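PDB 2QS8: Xaa-Pro Dipeptidase from Alteromonas macleodii, which probably works as a metal-dependent carboxypeptidase or Xaa-Pro dipeptidase of the amidohydrolase superfamily, and holds a methionine in its active site. Local coordinates for residues E177-A180 against A181-R185; D265-E269 against N270-Y274; E340-Y343 against M344-G348; V403-G407 against L408-G412. One frame throughout, in Å; residues are numbered along the deposited sequence.

Interaction 1 (E177-A180 against A181-R185); sequences EVYA and AVRQR
R183 N donates to Y179 O at 2.8 Å, nearly straight at the hydrogen (168°), in a run of alpha-helical bonds that also takes V182 N to V178 O and Q184 N to A180 O. With CG beside its own backbone N (chi1 -75°) and an extended chain out to NE, R183 reaches back one turn and sets a face of its guanidinium against the tyrosine. Y179 CD2 stands over the middle of that face, 3.6 Å from R183 CZ, with the two planes 55° apart. The guanidinium N-H groups bond to Y228, and to E217 and N173 of the second subunit. A leucine here would remove the charged group, and would probably leave E217 of that subunit without its salt-bridge mate and the Y179 ring without the flat group against CD2. On another side of the helix V178 and V182 lie alongside each other, CG1 of V178 being 4.2 Å from CG2 of V182. These compact apolar groups suit the close fit against helix 215-227 and strand 192-196: V178 packs on A220 and V221 of that helix, and V182 on A224 of the same helix and I193 of the strand.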
loop_
_atom_site.group_PDB
_atom_site.type_symbol
_atom_site.label_atom_id
_atom_site.label_comp_id
_atom_site.label_asym_id
_atom_site.label_seq_id
_atom_site.Cartn_x
_atom_site.Cartn_y
_atom_site.Cartn_z
ATOM N N GLU A 177 -5.727 2.879 -3.203
ATOM C CA GLU A 177 -5.594 2.567 -4.621
ATOM C C GLU A 177 -6.804 3.160 -5.348
ATOM O O GLU A 177 -6.701 3.535 -6.506
ATOM C CB GLU A 177 -5.506 1.052 -4.871
ATOM C CG GLU A 177 -4.290 0.390 -4.262
ATOM C CD GLU A 177 -3.938 -0.956 -4.896
ATOM O OE1 GLU A 177 -4.832 -1.627 -5.474
ATOM O OE2 GLU A 177 -2.755 -1.354 -4.802
ATOM N N VAL A 178 -7.945 3.250 -4.661
ATOM C CA VAL A 178 -9.135 3.837 -5.268
ATOM C C VAL A 178 -8.849 5.291 -5.654
ATOM O O VAL A 178 -9.156 5.702 -6.772
ATOM C CB VAL A 178 -10.360 3.805 -4.325
ATOM C CG1 VAL A 178 -11.413 4.848 -4.761
ATOM C CG2 VAL A 178 -10.993 2.439 -4.365
ATOM N N TYR A 179 -8.254 6.057 -4.733
ATOM C CA TYR A 179 -7.939 7.457 -5.000
ATOM C C TYR A 179 -6.961 7.593 -6.173
ATOM O O TYR A 179 -7.104 8.487 -7.006
ATOM C CB TYR A 179 -7.352 8.140 -3.753
ATOM C CG TYR A 179 -8.374 8.862 -2.896
ATOM C CD1 TYR A 179 -9.166 8.164 -1.981
ATOM C CD2 TYR A 179 -8.544 10.250 -2.997
ATOM C CE1 TYR A 179 -10.099 8.830 -1.186
ATOM C CE2 TYR A 179 -9.477 10.927 -2.204
ATOM C CZ TYR A 179 -10.248 10.212 -1.306
ATOM O OH TYR A 179 -11.163 10.885 -0.536
ATOM N N ALA A 180 -5.970 6.713 -6.229
ATOM C CA ALA A 180 -5.003 6.748 -7.308
ATOM C C ALA A 180 -5.749 6.572 -8.619
ATOM O O ALA A 180 -5.502 7.300 -9.578
ATOM C CB ALA A 180 -3.967 5.638 -7.141
ATOM N N ALA A 181 -6.671 5.615 -8.650
ATOM C CA ALA A 181 -7.458 5.331 -9.851
ATOM C C ALA A 181 -8.403 6.476 -10.251
ATOM O O ALA A 181 -8.558 6.772 -11.439
ATOM C CB ALA A 181 -8.252 4.035 -9.664
ATOM N N VAL A 182 -9.049 7.101 -9.275
ATOM C CA VAL A 182 -9.949 8.204 -9.568
ATOM C C VAL A 182 -9.126 9.386 -10.085
ATOM O O VAL A 182 -9.467 9.994 -11.085
ATOM C CB VAL A 182 -10.746 8.634 -8.315
ATOM C CG1 VAL A 182 -11.480 9.941 -8.569
ATOM C CG2 VAL A 182 -11.737 7.548 -7.949
ATOM N N ARG A 183 -8.035 9.697 -9.398
ATOM C CA ARG A 183 -7.174 10.783 -9.819
ATOM C C ARG A 183 -6.577 10.540 -11.210
ATOM O O ARG A 183 -6.383 11.491 -11.973
ATOM C CB ARG A 183 -6.079 11.015 -8.777
ATOM C CG ARG A 183 -6.604 11.735 -7.522
ATOM C CD ARG A 183 -5.594 11.750 -6.380
ATOM N NE ARG A 183 -6.061 12.527 -5.235
ATOM C CZ ARG A 183 -5.731 12.265 -3.972
ATOM N NH1 ARG A 183 -4.931 11.243 -3.684
ATOM N NH2 ARG A 183 -6.198 13.014 -2.994
ATOM N N GLN A 184 -6.309 9.273 -11.551
ATOM C CA GLN A 184 -5.763 8.955 -12.869
ATOM C C GLN A 184 -6.777 9.307 -13.957
ATOM O O GLN A 184 -6.408 9.762 -15.038
ATOM C CB GLN A 184 -5.416 7.464 -12.982
ATOM C CG GLN A 184 -4.748 7.092 -14.291
ATOM C CD GLN A 184 -3.433 7.825 -14.487
ATOM O OE1 GLN A 184 -2.660 7.997 -13.543
ATOM N NE2 GLN A 184 -3.167 8.254 -15.719
ATOM N N ARG A 185 -8.056 9.085 -13.669
ATOM C CA ARG A 185 -9.087 9.410 -14.647
ATOM C C ARG A 185 -9.140 10.932 -14.816
ATOM O O ARG A 185 -9.353 11.430 -15.915
ATOM C CB ARG A 185 -10.437 8.837 -14.207
ATOM C CG ARG A 185 -10.906 7.655 -15.063
ATOM C CD ARG A 185 -9.735 6.883 -15.685
ATOM N NE ARG A 185 -9.137 5.956 -14.745
ATOM C CZ ARG A 185 -7.979 5.335 -14.918
ATOM N NH1 ARG A 185 -7.252 5.526 -16.006
ATOM N NH2 ARG A 185 -7.548 4.510 -13.976
#

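Interaction 2 (D265-E269 against N270-Y274); sequences DLMIE and NGTYY
N270 has CG beside its own backbone N (chi1 -67°), which turns its amide back over the helix end and brings ND2 to 2.8 Å from L266 O. This bond is short but bent (133°), with ND2 above the carbonyl plane; the backbone N of N270 donates to the same oxygen from the opposite face. In selenomethionine M267 the turn about the CG-SE bond (chi3 80°) carries CE over to the strand, 3.6 Å from Y274 CB and 3.5 Å from Y273 O. Its CG also meets T272 CB at 3.9 Å, the two side chains crossing at about a right angle. Between these contacts the helix closes in a Schellman motif: T272 N donates to M267 O at 2.8 Å in the carbonyl plane, G271 N bonds weakly to I268 O, and the positive phi of G271 favours glycine. The turn leads from helix 261-270 into strand 273-275 of a beta-alpha-beta unit, where Y274 OH bonds to the carbonyl O of H255, a residue of the methionine pocket. Chemically, L266 O keeps its helical N-H and gains a second donor, while M267 O is capped by T272 N and, weakly, by a water that also donates to T272 O.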
loop_
_atom_site.group_PDB
_atom_site.type_symbol
_atom_site.label_atom_id
_atom_site.label_comp_id
_atom_site.label_asym_id
_atom_site.label_seq_id
_atom_site.Cartn_x
_atom_site.Cartn_y
_atom_site.Cartn_z
ATOM N N ASP A 265 -35.927 2.486 -1.916
ATOM C CA ASP A 265 -36.162 3.570 -0.972
ATOM C C ASP A 265 -34.864 4.339 -0.722
ATOM O O ASP A 265 -34.875 5.556 -0.540
ATOM C CB ASP A 265 -36.719 3.036 0.351
ATOM C CG ASP A 265 -38.142 2.512 0.214
ATOM O OD1 ASP A 265 -38.948 3.172 -0.475
ATOM O OD2 ASP A 265 -38.464 1.457 0.799
ATOM N N LEU A 266 -33.744 3.631 -0.703
ATOM C CA LEU A 266 -32.464 4.291 -0.501
ATOM C C LEU A 266 -32.203 5.248 -1.657
ATOM O O LEU A 266 -31.775 6.374 -1.446
ATOM C CB LEU A 266 -31.337 3.261 -0.407
ATOM C CG LEU A 266 -31.226 2.543 0.939
ATOM C CD1 LEU A 266 -30.229 1.403 0.837
ATOM C CD2 LEU A 266 -30.793 3.542 2.015
HETATM N N MSE A 267 -32.471 4.806 -2.882
HETATM C CA MSE A 267 -32.252 5.662 -4.040
HETATM C C MSE A 267 -33.149 6.890 -4.033
HETATM O O MSE A 267 -32.738 7.970 -4.458
HETATM C CB MSE A 267 -32.467 4.873 -5.321
HETATM C CG MSE A 267 -31.317 3.959 -5.647
HETATM SE SE MSE A 267 -31.721 3.006 -7.303
HETATM C CE MSE A 267 -31.265 4.398 -8.632
ATOM N N ILE A 268 -34.368 6.721 -3.538
ATOM C CA ILE A 268 -35.303 7.828 -3.458
ATOM C C ILE A 268 -34.829 8.820 -2.398
ATOM O O ILE A 268 -34.854 10.027 -2.611
ATOM C CB ILE A 268 -36.715 7.333 -3.091
ATOM C CG1 ILE A 268 -37.255 6.462 -4.227
ATOM C CG2 ILE A 268 -37.640 8.516 -2.847
ATOM C CD1 ILE A 268 -38.552 5.770 -3.905
ATOM N N GLU A 269 -34.389 8.300 -1.262
ATOM C CA GLU A 269 -33.917 9.141 -0.165
ATOM C C GLU A 269 -32.659 9.930 -0.504
ATOM O O GLU A 269 -32.497 11.066 -0.067
ATOM C CB GLU A 269 -33.644 8.276 1.059
ATOM C CG GLU A 269 -33.230 9.040 2.299
ATOM C CD GLU A 269 -32.631 8.124 3.361
ATOM O OE1 GLU A 269 -33.237 7.067 3.656
ATOM O OE2 GLU A 269 -31.554 8.463 3.902
ATOM N N ASN A 270 -31.764 9.314 -1.272
ATOM C CA ASN A 270 -30.507 9.947 -1.655
ATOM C C ASN A 270 -30.603 10.674 -2.997
ATOM O O ASN A 270 -29.663 11.341 -3.411
ATOM C CB ASN A 270 -29.389 8.896 -1.720
ATOM C CG ASN A 270 -29.036 8.321 -0.352
ATOM O OD1 ASN A 270 -28.473 9.008 0.497
ATOM N ND2 ASN A 270 -29.372 7.057 -0.138
ATOM N N GLY A 271 -31.744 10.536 -3.666
ATOM C CA GLY A 271 -31.931 11.177 -4.958
ATOM C C GLY A 271 -31.000 10.622 -6.023
ATOM O O GLY A 271 -30.436 11.372 -6.816
ATOM N N THR A 272 -30.840 9.302 -6.041
ATOM C CA THR A 272 -29.964 8.648 -7.013
ATOM C C THR A 272 -30.723 8.358 -8.302
ATOM O O THR A 272 -31.881 7.964 -8.253
ATOM C CB THR A 272 -29.438 7.309 -6.469
ATOM O OG1 THR A 272 -29.106 7.443 -5.079
ATOM C CG2 THR A 272 -28.199 6.887 -7.250
ATOM N N TYR A 273 -30.079 8.547 -9.451
ATOM C CA TYR A 273 -30.724 8.275 -10.737
ATOM C C TYR A 273 -30.580 6.824 -11.191
ATOM O O TYR A 273 -29.533 6.211 -11.003
ATOM C CB TYR A 273 -30.171 9.192 -11.832
ATOM C CG TYR A 273 -30.916 10.504 -11.969
ATOM C CD1 TYR A 273 -30.498 11.648 -11.277
ATOM C CD2 TYR A 273 -32.046 10.601 -12.785
ATOM C CE1 TYR A 273 -31.189 12.865 -11.406
ATOM C CE2 TYR A 273 -32.748 11.807 -12.919
ATOM C CZ TYR A 273 -32.314 12.937 -12.234
ATOM O OH TYR A 273 -32.995 14.123 -12.405
ATOM N N TYR A 274 -31.651 6.283 -11.776
ATOM C CA TYR A 274 -31.659 4.917 -12.284
ATOM C C TYR A 274 -31.604 4.934 -13.818
ATOM O O TYR A 274 -32.482 5.492 -14.465
ATOM C CB TYR A 274 -32.922 4.170 -11.827
ATOM C CG TYR A 274 -33.049 2.753 -12.377
ATOM C CD1 TYR A 274 -34.298 2.196 -12.641
ATOM C CD2 TYR A 274 -31.923 1.968 -12.612
ATOM C CE1 TYR A 274 -34.421 0.893 -13.125
ATOM C CE2 TYR A 274 -32.035 0.668 -13.093
ATOM C CZ TYR A 274 -33.284 0.139 -13.346
ATOM O OH TYR A 274 -33.394 -1.149 -13.822
HETATM O O HOH W 1 -34.469 8.358 -7.052
#

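Interaction 3 (E340-Y343 against M344-G348); sequences EFVY and MVENG
Y343 and N347 meet where helix 339-346 ends in a Schellman motif, with G348 at its C-prime position. N347 ND2 donates to Y343 O at 2.7 Å, a fairly straight bond (158°), and the oxygen lies close to the plane of the asparagine amide. CG of N347 sits beside its own backbone N (chi1 -73°), which folds the amide back toward the last turn; the backbone N of N347 adds only a weak bond to the same carbonyl. Asparagine suits this place because its short side chain can supply an N-H as the helical pattern runs out. G348 follows with positive phi, at angles that call for glycine, and its N reaches V345 O at 3.0 Å. One turn earlier the backbone is regular, V345 N donating to F341 O and the N of selenomethionine M344 to E340 O. Further out, Y343 packs on I278, S279 and E282 of helix 278-287, and M344 touches I278 of that helix and F313 of helix 299-319. Bonds to S279 OG and I278 N tie the E340 carboxylate to the start of helix 278-287; the E340 side chain is about 8 Å from the bound methionine. The selenium of M344 lies 4.3 Å from E340 CG.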
loop_
_atom_site.group_PDB
_atom_site.type_symbol
_atom_site.label_atom_id
_atom_site.label_comp_id
_atom_site.label_asym_id
_atom_site.label_seq_id
_atom_site.Cartn_x
_atom_site.Cartn_y
_atom_site.Cartn_z
ATOM N N GLU A 340 -34.986 2.028 -26.928
ATOM C CA GLU A 340 -35.085 2.134 -25.478
ATOM C C GLU A 340 -36.403 2.813 -25.066
ATOM O O GLU A 340 -37.000 2.456 -24.045
ATOM C CB GLU A 340 -33.888 2.924 -24.934
ATOM C CG GLU A 340 -33.783 3.037 -23.410
ATOM C CD GLU A 340 -33.484 1.712 -22.712
ATOM O OE1 GLU A 340 -33.146 0.724 -23.401
ATOM O OE2 GLU A 340 -33.584 1.665 -21.463
ATOM N N PHE A 341 -36.843 3.792 -25.854
ATOM C CA PHE A 341 -38.092 4.505 -25.590
ATOM C C PHE A 341 -39.262 3.530 -25.652
ATOM O O PHE A 341 -40.105 3.490 -24.754
ATOM C CB PHE A 341 -38.329 5.613 -26.622
ATOM C CG PHE A 341 -37.449 6.813 -26.451
ATOM C CD1 PHE A 341 -37.446 7.532 -25.265
ATOM C CD2 PHE A 341 -36.615 7.224 -27.483
ATOM C CE1 PHE A 341 -36.618 8.634 -25.113
ATOM C CE2 PHE A 341 -35.785 8.325 -27.340
ATOM C CZ PHE A 341 -35.785 9.030 -26.156
ATOM N N VAL A 342 -39.306 2.743 -26.722
ATOM C CA VAL A 342 -40.378 1.779 -26.898
ATOM C C VAL A 342 -40.417 0.780 -25.741
ATOM O O VAL A 342 -41.494 0.354 -25.316
ATOM C CB VAL A 342 -40.216 1.020 -28.222
ATOM C CG1 VAL A 342 -41.435 0.128 -28.458
ATOM C CG2 VAL A 342 -40.012 2.007 -29.361
ATOM N N TYR A 343 -39.242 0.411 -25.234
ATOM C CA TYR A 343 -39.160 -0.531 -24.124
ATOM C C TYR A 343 -39.659 0.100 -22.833
ATOM O O TYR A 343 -40.335 -0.551 -22.042
ATOM C CB TYR A 343 -37.719 -1.027 -23.938
ATOM C CG TYR A 343 -37.292 -2.104 -24.915
ATOM C CD1 TYR A 343 -37.957 -3.332 -24.959
ATOM C CD2 TYR A 343 -36.192 -1.920 -25.757
ATOM C CE1 TYR A 343 -37.540 -4.345 -25.804
ATOM C CE2 TYR A 343 -35.763 -2.934 -26.614
ATOM C CZ TYR A 343 -36.443 -4.142 -26.627
ATOM O OH TYR A 343 -36.022 -5.162 -27.451
HETATM N N MSE A 344 -39.331 1.369 -22.626
HETATM C CA MSE A 344 -39.751 2.073 -21.429
HETATM C C MSE A 344 -41.256 2.211 -21.374
HETATM O O MSE A 344 -41.862 2.085 -20.308
HETATM C CB MSE A 344 -39.095 3.444 -21.386
HETATM C CG MSE A 344 -37.604 3.335 -21.259
HETATM SE SE MSE A 344 -36.817 5.093 -21.241
HETATM C CE MSE A 344 -36.738 5.453 -19.319
ATOM N N VAL A 345 -41.854 2.444 -22.536
ATOM C CA VAL A 345 -43.295 2.588 -22.627
ATOM C C VAL A 345 -43.999 1.258 -22.366
ATOM O O VAL A 345 -44.894 1.183 -21.532
ATOM C CB VAL A 345 -43.726 3.126 -24.019
ATOM C CG1 VAL A 345 -45.243 3.192 -24.098
ATOM C CG2 VAL A 345 -43.123 4.514 -24.259
ATOM N N GLU A 346 -43.592 0.209 -23.076
ATOM C CA GLU A 346 -44.212 -1.098 -22.910
ATOM C C GLU A 346 -44.136 -1.608 -21.479
ATOM O O GLU A 346 -44.900 -2.492 -21.090
ATOM C CB GLU A 346 -43.568 -2.119 -23.847
ATOM C CG GLU A 346 -43.544 -1.678 -25.296
ATOM C CD GLU A 346 -43.384 -2.838 -26.260
ATOM O OE1 GLU A 346 -42.571 -3.751 -25.975
ATOM O OE2 GLU A 346 -44.070 -2.821 -27.310
ATOM N N ASN A 347 -43.226 -1.051 -20.688
ATOM C CA ASN A 347 -43.092 -1.489 -19.311
ATOM C C ASN A 347 -43.678 -0.543 -18.267
ATOM O O ASN A 347 -43.265 -0.559 -17.103
ATOM C CB ASN A 347 -41.626 -1.806 -19.013
ATOM C CG ASN A 347 -41.175 -3.097 -19.683
ATOM O OD1 ASN A 347 -41.508 -4.192 -19.232
ATOM N ND2 ASN A 347 -40.435 -2.969 -20.779
ATOM N N GLY A 348 -44.642 0.281 -18.683
ATOM C CA GLY A 348 -45.305 1.172 -17.746
ATOM C C GLY A 348 -45.062 2.668 -17.737
ATOM O O GLY A 348 -45.801 3.394 -17.076
#

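Interaction 4 (V403-G407 against L408-G412); sequences VIKDG and LLYEG
V403 O is gripped by two successive backbone amides, Y410 N at 2.9 Å and, more weakly, E411 N. Both residues face V403, which makes this a classic beta bulge. V403 N completes the pairing by donating to E411 O at 3.0 Å. Toward the other end of the hairpin K405 N donates to L408 O at 2.8 Å, and L408 N returns a bond to K405 O, closing a type I' turn. D406 and G407 fill its two corners with positive phi, a conformation that glycine takes easily and that aspartate, like asparagine, tolerates; the D406 carboxylate forms a salt bridge with R136. I404 sits in the non-hydrogen-bonded pair with L409. With CG1 beside its backbone N (chi1 -60°), I404 brings that carbon to 3.4 Å from L409 CD1, the two side chains crossing at a slant, while its CG2 approaches L408 O at 3.2 Å. With an alanine in place of I404, L409 CD1 would probably lose its apolar neighbour and a gap is likely to open beside L409 on that face. The Y410 ring lies obliquely by K405, CE2 3.7 Å from K405 CB, with V403 O and K405 O at its edge. One water accepts from K405 NZ at 2.7 Å and also bonds to Y410 OH, tying the ends of these long side chains together; K405 NZ has a further partner in G134 O. Strand 400-405 pairs with strand 383-386, and helix 88-104 packs on the hairpin through F103, which touches V403 and K405 and meets the Y410 ring edge-to-face.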
loop_
_atom_site.group_PDB
_atom_site.type_symbol
_atom_site.label_atom_id
_atom_site.label_comp_id
_atom_site.label_asym_id
_atom_site.label_seq_id
_atom_site.Cartn_x
_atom_site.Cartn_y
_atom_site.Cartn_z
ATOM N N VAL A 403 -31.427 17.524 -36.992
ATOM C CA VAL A 403 -30.608 17.601 -35.798
ATOM C C VAL A 403 -29.841 18.908 -35.802
ATOM O O VAL A 403 -29.059 19.171 -36.717
ATOM C CB VAL A 403 -29.594 16.428 -35.724
ATOM C CG1 VAL A 403 -28.745 16.547 -34.467
ATOM C CG2 VAL A 403 -30.329 15.096 -35.752
ATOM N N ILE A 404 -30.089 19.725 -34.781
ATOM C CA ILE A 404 -29.414 21.007 -34.621
ATOM C C ILE A 404 -28.638 20.965 -33.317
ATOM O O ILE A 404 -29.173 20.587 -32.281
ATOM C CB ILE A 404 -30.411 22.183 -34.560
ATOM C CG1 ILE A 404 -31.220 22.238 -35.863
ATOM C CG2 ILE A 404 -29.656 23.484 -34.355
ATOM C CD1 ILE A 404 -32.326 23.284 -35.885
ATOM N N LYS A 405 -27.374 21.350 -33.373
ATOM C CA LYS A 405 -26.541 21.335 -32.184
ATOM C C LYS A 405 -25.760 22.631 -32.100
ATOM O O LYS A 405 -25.079 23.017 -33.049
ATOM C CB LYS A 405 -25.575 20.155 -32.240
ATOM C CG LYS A 405 -24.572 20.111 -31.099
ATOM C CD LYS A 405 -23.366 19.284 -31.522
ATOM C CE LYS A 405 -22.238 19.371 -30.528
ATOM N NZ LYS A 405 -21.029 18.725 -31.089
ATOM N N ASP A 406 -25.874 23.294 -30.954
ATOM C CA ASP A 406 -25.204 24.562 -30.714
ATOM C C ASP A 406 -25.615 25.605 -31.754
ATOM O O ASP A 406 -24.794 26.393 -32.223
ATOM C CB ASP A 406 -23.684 24.363 -30.729
ATOM C CG ASP A 406 -22.964 25.288 -29.768
ATOM O OD1 ASP A 406 -23.355 25.337 -28.575
ATOM O OD2 ASP A 406 -22.001 25.958 -30.199
ATOM N N GLY A 407 -26.896 25.601 -32.112
ATOM C CA GLY A 407 -27.395 26.558 -33.083
ATOM C C GLY A 407 -27.054 26.265 -34.533
ATOM O O GLY A 407 -27.356 27.078 -35.407
ATOM N N LEU A 408 -26.420 25.122 -34.799
ATOM C CA LEU A 408 -26.063 24.751 -36.172
ATOM C C LEU A 408 -26.825 23.516 -36.643
ATOM O O LEU A 408 -27.014 22.558 -35.891
ATOM C CB LEU A 408 -24.555 24.518 -36.301
ATOM C CG LEU A 408 -23.654 25.742 -36.542
ATOM C CD1 LEU A 408 -23.873 26.807 -35.476
ATOM C CD2 LEU A 408 -22.201 25.292 -36.541
ATOM N N LEU A 409 -27.263 23.550 -37.897
ATOM C CA LEU A 409 -28.027 22.457 -38.485
ATOM C C LEU A 409 -27.126 21.446 -39.184
ATOM O O LEU A 409 -26.342 21.807 -40.062
ATOM C CB LEU A 409 -29.040 23.018 -39.490
ATOM C CG LEU A 409 -29.993 22.040 -40.181
ATOM C CD1 LEU A 409 -31.075 21.584 -39.217
ATOM C CD2 LEU A 409 -30.624 22.719 -41.377
ATOM N N TYR A 410 -27.244 20.182 -38.793
ATOM C CA TYR A 410 -26.446 19.114 -39.391
ATOM C C TYR A 410 -27.330 18.257 -40.289
ATOM O O TYR A 410 -26.983 17.978 -41.437
ATOM C CB TYR A 410 -25.821 18.243 -38.296
ATOM C CG TYR A 410 -24.778 18.949 -37.465
ATOM C CD1 TYR A 410 -23.417 18.810 -37.749
ATOM C CD2 TYR A 410 -25.146 19.762 -36.400
ATOM C CE1 TYR A 410 -22.449 19.465 -36.987
ATOM C CE2 TYR A 410 -24.192 20.422 -35.634
ATOM C CZ TYR A 410 -22.846 20.272 -35.930
ATOM O OH TYR A 410 -21.912 20.936 -35.167
ATOM N N GLU A 411 -28.482 17.857 -39.758
ATOM C CA GLU A 411 -29.422 17.021 -40.496
ATOM C C GLU A 411 -30.728 17.763 -40.742
ATOM O O GLU A 411 -31.268 18.395 -39.833
ATOM C CB GLU A 411 -29.718 15.737 -39.715
ATOM C CG GLU A 411 -29.928 14.518 -40.598
ATOM C CD GLU A 411 -28.624 13.991 -41.183
ATOM O OE1 GLU A 411 -28.690 13.093 -42.046
ATOM O OE2 GLU A 411 -27.536 14.463 -40.775
ATOM N N GLY A 412 -31.233 17.670 -41.972
ATOM C CA GLY A 412 -32.479 18.325 -42.331
ATOM C C GLY A 412 -32.282 19.496 -43.278
ATOM O O GLY A 412 -33.018 20.501 -43.151
HETATM O O HOH W 2 -20.104 18.860 -33.667
#

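The four contacts follow one another along the chain without overlap: a mid-helix turn, two helix ends and a hairpin near the C-terminus. Interactions 2 and 3 lie nearest each other, about 6 Å between closest atoms; helix 299-319 packs against both, and each has a residue whose side chain is about 8 or 9 Å from the bound methionine. Interaction 1, its centre about 37 Å from those of interactions 3 and 4, lies on helix 175-188 and reaches a second subunit. Interaction 4 belongs to the larger mixed sheet. They sample the subunit interface, the surroundings of the barrel's pocket and the C-terminal hairpin at the edge of the mixed sheet.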